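Hydrazine synthase subunit alpha (Candidatus Kuenenia stuttgartiensis, PDB 5C2V) forms, within the hydrazine synthase complex, hydrazine from ammonia and the hydroxylamine made in the gamma subunit, using a c-type heme. Local coordinates at residues I506-S520 with H587-F599. Numbering follows the deposited sequence.
Sequences IGYQYVESDGSTVTS and HYDSPFAFRYLKF
Y508 and F594 pair their backbones as a single antiparallel hydrogen-bonded bridge: Y508 N gives to F594 O at 2.6 Å, and F594 N returns a bond to Y508 O. Beside it, A593 sets its methyl against the bare backbone of G507, A593 CB to G507 CA 3.7 Å, and L597 lays CD1 over the centre of the buried Y508 ring, a CH-pi contact 3.3 Å from the centroid; the Y508 hydroxyl is bonded to E759 and R463. A second single bridge, S520 with F592, lies on the strand 517-520 that follows the type I turn E512-G515. There P591 O accepts two donors from opposite faces of its carbonyl plane, T519 OG1 at 3.0 Å and S520 N, whose N-H points almost straight at it, while A593 N reaches S520 O nearly in line with the carbonyl, C=O...N angle 174°. T519 OG1 can reach P591 O because it stands anti to its own backbone N (chi1 -162°). S520 CB rests over one face of the F592 ring, offset toward the rim. Between the two bridges, Q509 bends at chi2 and brings NE2 to F592 O, a weak bond of 3.2 Å; the same amide lies at the edge of the F594 ring, its plane turned 47° from it.

Packing thins toward Y510: Y510 OH is 4.0 Å from P591 CG, and Y510 CD2 is 4.5 Å from F594 CE1. Y510 belongs, like F594, to the partly exposed side, next to strand 605-609.

The segment 587-599 thus crosses two strands of the heme-binding middle domain that are joined by a turn, making one isolated bridge to each; the strands belong to different sheets, 503-510 pairing with 461-467 and 517-522 with 428-433.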
ATOM      1  N   ILE D 506      12.047 -24.601 -16.617  1.00 57.86           N
ATOM      2  CA  ILE D 506      11.517 -25.954 -16.735  1.00 43.35           C
ATOM      3  C   ILE D 506      11.211 -26.213 -18.200  1.00 53.86           C
ATOM      4  O   ILE D 506      11.587 -27.250 -18.751  1.00 58.72           O
ATOM      5  CB  ILE D 506      10.248 -26.163 -15.884  1.00 34.84           C
ATOM      6  CG1 ILE D 506      10.624 -26.486 -14.441  1.00 39.90           C
ATOM      7  CG2 ILE D 506       9.397 -27.290 -16.451  1.00 52.02           C
ATOM      8  CD1 ILE D 506       9.438 -26.782 -13.555  1.00 36.61           C
ATOM      9  N   GLY D 507      10.536 -25.260 -18.834  1.00 56.00           N
ATOM     10  CA  GLY D 507      10.289 -25.368 -20.261  1.00 38.91           C
ATOM     11  C   GLY D 507       9.040 -24.647 -20.718  1.00 54.33           C
ATOM     12  O   GLY D 507       8.301 -24.106 -19.908  1.00 51.99           O
ATOM     13  N   TYR D 508       8.790 -24.659 -22.021  1.00 49.74           N
ATOM     14  CA  TYR D 508       7.650 -23.940 -22.574  1.00 60.63           C
ATOM     15  C   TYR D 508       6.560 -24.891 -23.047  1.00 59.58           C
ATOM     16  O   TYR D 508       6.845 -26.007 -23.477  1.00 69.42           O
ATOM     17  CB  TYR D 508       8.090 -23.052 -23.734  1.00 65.86           C
ATOM     18  CG  TYR D 508       9.030 -21.934 -23.348  1.00 64.72           C
ATOM     19  CD1 TYR D 508       8.547 -20.657 -23.088  1.00 73.78           C
ATOM     20  CD2 TYR D 508      10.401 -22.147 -23.266  1.00 59.79           C
ATOM     21  CE1 TYR D 508       9.403 -19.627 -22.752  1.00 68.86           C
ATOM     22  CE2 TYR D 508      11.263 -21.121 -22.929  1.00 73.79           C
ATOM     23  CZ  TYR D 508      10.758 -19.864 -22.670  1.00 74.84           C
ATOM     24  OH  TYR D 508      11.610 -18.839 -22.331  1.00 65.28           O
ATOM     25  N   GLN D 509       5.309 -24.446 -22.966  1.00 60.24           N
ATOM     26  CA  GLN D 509       4.200 -25.252 -23.468  1.00 58.67           C
ATOM     27  C   GLN D 509       3.187 -24.396 -24.218  1.00 65.30           C
ATOM     28  O   GLN D 509       2.815 -23.325 -23.753  1.00 64.82           O
ATOM     29  CB  GLN D 509       3.512 -25.994 -22.322  1.00 56.12           C
ATOM     30  CG  GLN D 509       2.501 -27.025 -22.787  1.00 56.49           C
ATOM     31  CD  GLN D 509       3.126 -28.092 -23.663  1.00 58.34           C
ATOM     32  OE1 GLN D 509       2.597 -28.431 -24.721  1.00 72.72           O
ATOM     33  NE2 GLN D 509       4.259 -28.629 -23.224  1.00 51.66           N
ATOM     34  N   TYR D 510       2.732 -24.868 -25.374  1.00 62.92           N
ATOM     35  CA  TYR D 510       1.810 -24.083 -26.191  1.00 60.94           C
ATOM     36  C   TYR D 510       0.438 -23.946 -25.534  1.00 52.71           C
ATOM     37  O   TYR D 510       0.067 -24.740 -24.670  1.00 44.91           O
ATOM     38  CB  TYR D 510       1.665 -24.695 -27.589  1.00 60.09           C
ATOM     39  CG  TYR D 510       1.086 -26.095 -27.625  1.00 71.70           C
ATOM     40  CD1 TYR D 510      -0.288 -26.299 -27.686  1.00 72.29           C
ATOM     41  CD2 TYR D 510       1.914 -27.210 -27.622  1.00 86.43           C
ATOM     42  CE1 TYR D 510      -0.820 -27.576 -27.727  1.00 80.39           C
ATOM     43  CE2 TYR D 510       1.390 -28.490 -27.664  1.00 77.18           C
ATOM     44  CZ  TYR D 510       0.023 -28.667 -27.716  1.00 82.71           C
ATOM     45  OH  TYR D 510      -0.502 -29.937 -27.758  1.00 90.96           O
ATOM     46  N   VAL D 511      -0.302 -22.922 -25.950  1.00 52.69           N
ATOM     47  CA  VAL D 511      -1.641 -22.672 -25.432  1.00 61.71           C
ATOM     48  C   VAL D 511      -2.672 -22.760 -26.554  1.00 56.67           C
ATOM     49  O   VAL D 511      -2.466 -22.218 -27.640  1.00 60.38           O
ATOM     50  CB  VAL D 511      -1.731 -21.287 -24.749  1.00 46.90           C
ATOM     51  CG1 VAL D 511      -3.167 -20.963 -24.366  1.00 56.54           C
ATOM     52  CG2 VAL D 511      -0.833 -21.242 -23.526  1.00 43.55           C
ATOM     53  N   GLU D 512      -3.779 -23.449 -26.287  1.00 62.67           N
ATOM     54  CA  GLU D 512      -4.839 -23.619 -27.274  1.00 72.07           C
ATOM     55  C   GLU D 512      -5.524 -22.293 -27.587  1.00 54.40           C
ATOM     56  O   GLU D 512      -5.434 -21.339 -26.814  1.00 64.31           O
ATOM     57  CB  GLU D 512      -5.871 -24.640 -26.786  1.00 58.97           C
ATOM     58  CG  GLU D 512      -5.312 -26.034 -26.541  1.00 58.66           C
ATOM     59  CD  GLU D 512      -4.967 -26.765 -27.825  1.00 68.65           C
ATOM     60  OE1 GLU D 512      -4.258 -27.791 -27.752  1.00 79.67           O
ATOM     61  OE2 GLU D 512      -5.411 -26.322 -28.905  1.00 79.63           O
ATOM     62  N   SER D 513      -6.206 -22.245 -28.727  1.00 51.56           N
ATOM     63  CA  SER D 513      -6.855 -21.026 -29.200  1.00 35.89           C
ATOM     64  C   SER D 513      -7.924 -20.503 -28.241  1.00 50.09           C
ATOM     65  O   SER D 513      -8.279 -19.326 -28.287  1.00 55.30           O
ATOM     66  CB  SER D 513      -7.477 -21.263 -30.579  1.00 39.02           C
ATOM     67  OG  SER D 513      -8.542 -22.194 -30.505  1.00 53.82           O
ATOM     68  N   ASP D 514      -8.437 -21.375 -27.378  1.00 40.99           N
ATOM     69  CA  ASP D 514      -9.464 -20.977 -26.420  1.00 45.77           C
ATOM     70  C   ASP D 514      -8.856 -20.573 -25.079  1.00 56.77           C
ATOM     71  O   ASP D 514      -9.577 -20.247 -24.135  1.00 39.05           O
ATOM     72  CB  ASP D 514     -10.482 -22.104 -26.222  1.00 44.46           C
ATOM     73  CG  ASP D 514      -9.884 -23.322 -25.545  1.00 61.24           C
ATOM     74  OD1 ASP D 514      -8.671 -23.562 -25.710  1.00 59.70           O
ATOM     75  OD2 ASP D 514     -10.631 -24.040 -24.847  1.00 56.13           O
ATOM     76  N   GLY D 515      -7.530 -20.599 -25.000  1.00 42.35           N
ATOM     77  CA  GLY D 515      -6.829 -20.174 -23.800  1.00 50.79           C
ATOM     78  C   GLY D 515      -6.520 -21.306 -22.840  1.00 58.16           C
ATOM     79  O   GLY D 515      -6.024 -21.075 -21.737  1.00 52.98           O
ATOM     80  N   SER D 516      -6.811 -22.533 -23.258  1.00 67.76           N
ATOM     81  CA  SER D 516      -6.563 -23.703 -22.424  1.00 56.13           C
ATOM     82  C   SER D 516      -5.181 -24.288 -22.681  1.00 43.55           C
ATOM     83  O   SER D 516      -4.718 -24.331 -23.820  1.00 49.57           O
ATOM     84  CB  SER D 516      -7.635 -24.770 -22.662  1.00 56.35           C
ATOM     85  OG  SER D 516      -7.627 -25.211 -24.008  1.00 69.40           O
ATOM     86  N   THR D 517      -4.519 -24.733 -21.618  1.00 42.23           N
ATOM     87  CA  THR D 517      -3.211 -25.361 -21.757  1.00 47.42           C
ATOM     88  C   THR D 517      -3.034 -26.489 -20.744  1.00 50.45           C
ATOM     89  O   THR D 517      -3.610 -26.456 -19.659  1.00 48.70           O
ATOM     90  CB  THR D 517      -2.066 -24.338 -21.592  1.00 46.94           C
ATOM     91  OG1 THR D 517      -0.813 -24.965 -21.895  1.00 60.39           O
ATOM     92  CG2 THR D 517      -2.027 -23.788 -20.175  1.00 42.09           C
ATOM     93  N   VAL D 518      -2.248 -27.492 -21.116  1.00 44.19           N
ATOM     94  CA  VAL D 518      -1.970 -28.621 -20.238  1.00 41.14           C
ATOM     95  C   VAL D 518      -0.571 -29.153 -20.526  1.00 45.63           C
ATOM     96  O   VAL D 518      -0.128 -29.154 -21.677  1.00 50.04           O
ATOM     97  CB  VAL D 518      -3.021 -29.748 -20.412  1.00 53.82           C
ATOM     98  CG1 VAL D 518      -3.067 -30.225 -21.857  1.00 45.25           C
ATOM     99  CG2 VAL D 518      -2.739 -30.909 -19.466  1.00 35.73           C
ATOM    100  N   THR D 519       0.138 -29.587 -19.489  1.00 34.84           N
ATOM    101  CA  THR D 519       1.483 -30.108 -19.697  1.00 45.00           C
ATOM    102  C   THR D 519       1.926 -31.118 -18.647  1.00 50.45           C
ATOM    103  O   THR D 519       1.374 -31.186 -17.543  1.00 48.99           O
ATOM    104  CB  THR D 519       2.524 -28.971 -19.731  1.00 48.68           C
ATOM    105  OG1 THR D 519       3.734 -29.445 -20.334  1.00 46.64           O
ATOM    106  CG2 THR D 519       2.822 -28.475 -18.327  1.00 29.60           C
ATOM    107  N   SER D 520       2.929 -31.906 -19.024  1.00 46.63           N
ATOM    108  CA  SER D 520       3.626 -32.800 -18.111  1.00 59.20           C
ATOM    109  C   SER D 520       4.991 -32.204 -17.790  1.00 61.61           C
ATOM    110  O   SER D 520       5.644 -31.628 -18.660  1.00 55.72           O
ATOM    111  CB  SER D 520       3.779 -34.196 -18.722  1.00 68.80           C
ATOM    112  OG  SER D 520       2.530 -34.716 -19.140  1.00 60.78           O
ATOM    113  N   HIS D 587      -0.022 -43.385 -18.505  1.00 63.66           N
ATOM    114  CA  HIS D 587      -0.377 -42.611 -17.319  1.00 66.90           C
ATOM    115  C   HIS D 587      -0.916 -41.246 -17.732  1.00 56.72           C
ATOM    116  O   HIS D 587      -1.979 -40.820 -17.282  1.00 58.51           O
ATOM    117  CB  HIS D 587       0.831 -42.437 -16.394  1.00 71.10           C
ATOM    118  CG  HIS D 587       1.241 -43.689 -15.681  1.00 69.42           C
ATOM    119  ND1 HIS D 587       2.557 -44.076 -15.556  1.00 61.04           N
ATOM    120  CD2 HIS D 587       0.509 -44.632 -15.043  1.00 70.85           C
ATOM    121  CE1 HIS D 587       2.619 -45.208 -14.878  1.00 64.49           C
ATOM    122  NE2 HIS D 587       1.389 -45.566 -14.555  1.00 68.66           N
ATOM    123  N   TYR D 588      -0.161 -40.565 -18.591  1.00 46.15           N
ATOM    124  CA  TYR D 588      -0.569 -39.280 -19.151  1.00 63.55           C
ATOM    125  C   TYR D 588      -0.116 -39.148 -20.598  1.00 65.17           C
ATOM    126  O   TYR D 588       1.020 -39.485 -20.936  1.00 64.06           O
ATOM    127  CB  TYR D 588      -0.005 -38.118 -18.333  1.00 43.57           C
ATOM    128  CG  TYR D 588      -0.664 -37.915 -16.990  1.00 29.29           C
ATOM    129  CD1 TYR D 588      -1.986 -37.498 -16.898  1.00 28.89           C
ATOM    130  CD2 TYR D 588       0.042 -38.121 -15.815  1.00 30.43           C
ATOM    131  CE1 TYR D 588      -2.590 -37.306 -15.670  1.00 24.46           C
ATOM    132  CE2 TYR D 588      -0.551 -37.930 -14.586  1.00 26.74           C
ATOM    133  CZ  TYR D 588      -1.867 -37.523 -14.517  1.00 26.26           C
ATOM    134  OH  TYR D 588      -2.460 -37.333 -13.290  1.00 35.00           O
ATOM    135  N   ASP D 589      -1.012 -38.666 -21.452  1.00 65.73           N
ATOM    136  CA  ASP D 589      -0.684 -38.425 -22.852  1.00 67.59           C
ATOM    137  C   ASP D 589      -0.348 -36.962 -23.146  1.00 70.85           C
ATOM    138  O   ASP D 589      -0.144 -36.592 -24.301  1.00 71.07           O
ATOM    139  CB  ASP D 589      -1.832 -38.886 -23.747  1.00 81.41           C
ATOM    140  CG  ASP D 589      -2.095 -40.371 -23.629  1.00 64.97           C
ATOM    141  OD1 ASP D 589      -1.266 -41.160 -24.130  1.00 57.73           O
ATOM    142  OD2 ASP D 589      -3.127 -40.748 -23.037  1.00 53.00           O
ATOM    143  N   SER D 590      -0.317 -36.128 -22.112  1.00 69.27           N
ATOM    144  CA  SER D 590       0.003 -34.713 -22.289  1.00 54.94           C
ATOM    145  C   SER D 590       1.488 -34.509 -22.588  1.00 60.77           C
ATOM    146  O   SER D 590       2.337 -35.212 -22.039  1.00 69.32           O
ATOM    147  CB  SER D 590      -0.398 -33.912 -21.049  1.00 47.96           C
ATOM    148  OG  SER D 590       0.234 -34.416 -19.886  1.00 51.00           O
ATOM    149  N   PRO D 591       1.804 -33.545 -23.468  1.00 60.11           N
ATOM    150  CA  PRO D 591       3.190 -33.253 -23.858  1.00 61.16           C
ATOM    151  C   PRO D 591       4.031 -32.688 -22.716  1.00 61.56           C
ATOM    152  O   PRO D 591       3.516 -31.957 -21.868  1.00 58.87           O
ATOM    153  CB  PRO D 591       3.033 -32.208 -24.971  1.00 48.76           C
ATOM    154  CG  PRO D 591       1.625 -32.349 -25.445  1.00 57.48           C
ATOM    155  CD  PRO D 591       0.840 -32.738 -24.234  1.00 52.30           C
ATOM    156  N   PHE D 592       5.314 -33.037 -22.698  1.00 65.88           N
ATOM    157  CA  PHE D 592       6.251 -32.487 -21.725  1.00 61.83           C
ATOM    158  C   PHE D 592       6.706 -31.091 -22.136  1.00 66.76           C
ATOM    159  O   PHE D 592       6.655 -30.739 -23.315  1.00 65.30           O
ATOM    160  CB  PHE D 592       7.456 -33.413 -21.556  1.00 52.64           C
ATOM    161  CG  PHE D 592       7.139 -34.687 -20.830  1.00 64.14           C
ATOM    162  CD1 PHE D 592       6.706 -35.806 -21.522  1.00 69.14           C
ATOM    163  CD2 PHE D 592       7.268 -34.766 -19.453  1.00 63.00           C
ATOM    164  CE1 PHE D 592       6.410 -36.980 -20.857  1.00 62.66           C
ATOM    165  CE2 PHE D 592       6.973 -35.938 -18.781  1.00 72.42           C
ATOM    166  CZ  PHE D 592       6.544 -37.046 -19.484  1.00 68.30           C
ATOM    167  N   ALA D 593       7.139 -30.299 -21.159  1.00 62.19           N
ATOM    168  CA  ALA D 593       7.584 -28.933 -21.415  1.00 50.28           C
ATOM    169  C   ALA D 593       8.750 -28.893 -22.400  1.00 49.15           C
ATOM    170  O   ALA D 593       9.775 -29.544 -22.195  1.00 59.85           O
ATOM    171  CB  ALA D 593       7.971 -28.253 -20.111  1.00 44.51           C
ATOM    172  N   PHE D 594       8.583 -28.120 -23.467  1.00 44.38           N
ATOM    173  CA  PHE D 594       9.594 -28.012 -24.513  1.00 53.24           C
ATOM    174  C   PHE D 594      10.719 -27.075 -24.087  1.00 74.89           C
ATOM    175  O   PHE D 594      10.499 -26.135 -23.325  1.00 62.68           O
ATOM    176  CB  PHE D 594       8.965 -27.525 -25.820  1.00 65.36           C
ATOM    177  CG  PHE D 594       7.925 -28.458 -26.380  1.00 65.04           C
ATOM    178  CD1 PHE D 594       6.632 -28.457 -25.882  1.00 56.67           C
ATOM    179  CD2 PHE D 594       8.240 -29.329 -27.409  1.00 72.31           C
ATOM    180  CE1 PHE D 594       5.674 -29.312 -26.395  1.00 63.23           C
ATOM    181  CE2 PHE D 594       7.286 -30.185 -27.928  1.00 66.31           C
ATOM    182  CZ  PHE D 594       6.003 -30.177 -27.421  1.00 54.20           C
ATOM    183  N   ARG D 595      11.922 -27.331 -24.588  1.00 62.52           N
ATOM    184  CA  ARG D 595      13.091 -26.557 -24.188  1.00 67.38           C
ATOM    185  C   ARG D 595      13.177 -25.199 -24.886  1.00 68.44           C
ATOM    186  O   ARG D 595      13.483 -24.191 -24.249  1.00 58.13           O
ATOM    187  CB  ARG D 595      14.368 -27.360 -24.451  1.00 64.75           C
ATOM    188  CG  ARG D 595      15.649 -26.553 -24.321  1.00 74.51           C
ATOM    189  CD  ARG D 595      16.878 -27.445 -24.330  1.00 61.49           C
ATOM    190  NE  ARG D 595      17.239 -27.893 -22.989  1.00 72.17           N
ATOM    191  CZ  ARG D 595      18.380 -27.582 -22.383  1.00 56.65           C
ATOM    192  NH1 ARG D 595      19.276 -26.828 -23.003  1.00 57.56           N
ATOM    193  NH2 ARG D 595      18.628 -28.030 -21.161  1.00 43.72           N
ATOM    194  N   TYR D 596      12.901 -25.167 -26.186  1.00 74.72           N
ATOM    195  CA  TYR D 596      13.094 -23.943 -26.963  1.00 51.87           C
ATOM    196  C   TYR D 596      11.822 -23.435 -27.640  1.00 66.34           C
ATOM    197  O   TYR D 596      10.759 -24.047 -27.535  1.00 69.62           O
ATOM    198  CB  TYR D 596      14.173 -24.161 -28.026  1.00 66.55           C
ATOM    199  CG  TYR D 596      15.553 -24.426 -27.467  1.00 80.40           C
ATOM    200  CD1 TYR D 596      16.048 -23.686 -26.401  1.00 62.07           C
ATOM    201  CD2 TYR D 596      16.359 -25.418 -28.007  1.00 79.67           C
ATOM    202  CE1 TYR D 596      17.311 -23.926 -25.891  1.00 77.73           C
ATOM    203  CE2 TYR D 596      17.621 -25.667 -27.504  1.00 74.77           C
ATOM    204  CZ  TYR D 596      18.092 -24.919 -26.446  1.00 78.77           C
ATOM    205  OH  TYR D 596      19.349 -25.165 -25.944  1.00 73.87           O
ATOM    206  N   LEU D 597      11.953 -22.308 -28.337  1.00 72.78           N
ATOM    207  CA  LEU D 597      10.866 -21.750 -29.134  1.00 56.79           C
ATOM    208  C   LEU D 597      11.246 -21.637 -30.600  1.00 60.06           C
ATOM    209  O   LEU D 597      12.426 -21.592 -30.948  1.00 68.12           O
ATOM    210  CB  LEU D 597      10.457 -20.366 -28.625  1.00 55.72           C
ATOM    211  CG  LEU D 597       9.264 -20.311 -27.678  1.00 55.71           C
ATOM    212  CD1 LEU D 597       9.711 -20.777 -26.329  1.00 71.18           C
ATOM    213  CD2 LEU D 597       8.679 -18.909 -27.598  1.00 57.57           C
ATOM    214  N   LYS D 598      10.232 -21.586 -31.453  1.00 65.40           N
ATOM    215  CA  LYS D 598      10.431 -21.284 -32.859  1.00 61.04           C
ATOM    216  C   LYS D 598       9.695 -19.998 -33.207  1.00 62.01           C
ATOM    217  O   LYS D 598       8.529 -19.823 -32.843  1.00 58.03           O
ATOM    218  CB  LYS D 598       9.954 -22.439 -33.742  1.00 61.32           C
ATOM    219  CG  LYS D 598      10.822 -23.683 -33.645  1.00 80.11           C
ATOM    220  CD  LYS D 598      10.450 -24.706 -34.705  1.00 88.05           C
ATOM    221  CE  LYS D 598       9.049 -25.250 -34.485  1.00 85.15           C
ATOM    222  NZ  LYS D 598       8.721 -26.326 -35.461  1.00 76.66           N
ATOM    223  N   PHE D 599      10.392 -19.098 -33.894  1.00 54.85           N
ATOM    224  CA  PHE D 599       9.817 -17.834 -34.337  1.00 59.82           C
ATOM    225  C   PHE D 599       9.851 -17.737 -35.857  1.00 67.68           C
ATOM    226  O   PHE D 599      10.664 -18.395 -36.507  1.00 62.84           O
ATOM    227  CB  PHE D 599      10.568 -16.644 -33.731  1.00 51.86           C
ATOM    228  CG  PHE D 599      10.623 -16.653 -32.229  1.00 49.03           C
ATOM    229  CD1 PHE D 599       9.606 -16.083 -31.482  1.00 41.74           C
ATOM    230  CD2 PHE D 599      11.702 -17.215 -31.567  1.00 44.22           C
ATOM    231  CE1 PHE D 599       9.659 -16.084 -30.101  1.00 39.29           C
ATOM    232  CE2 PHE D 599      11.759 -17.219 -30.186  1.00 47.23           C
ATOM    233  CZ  PHE D 599      10.737 -16.652 -29.453  1.00 46.78           C
TER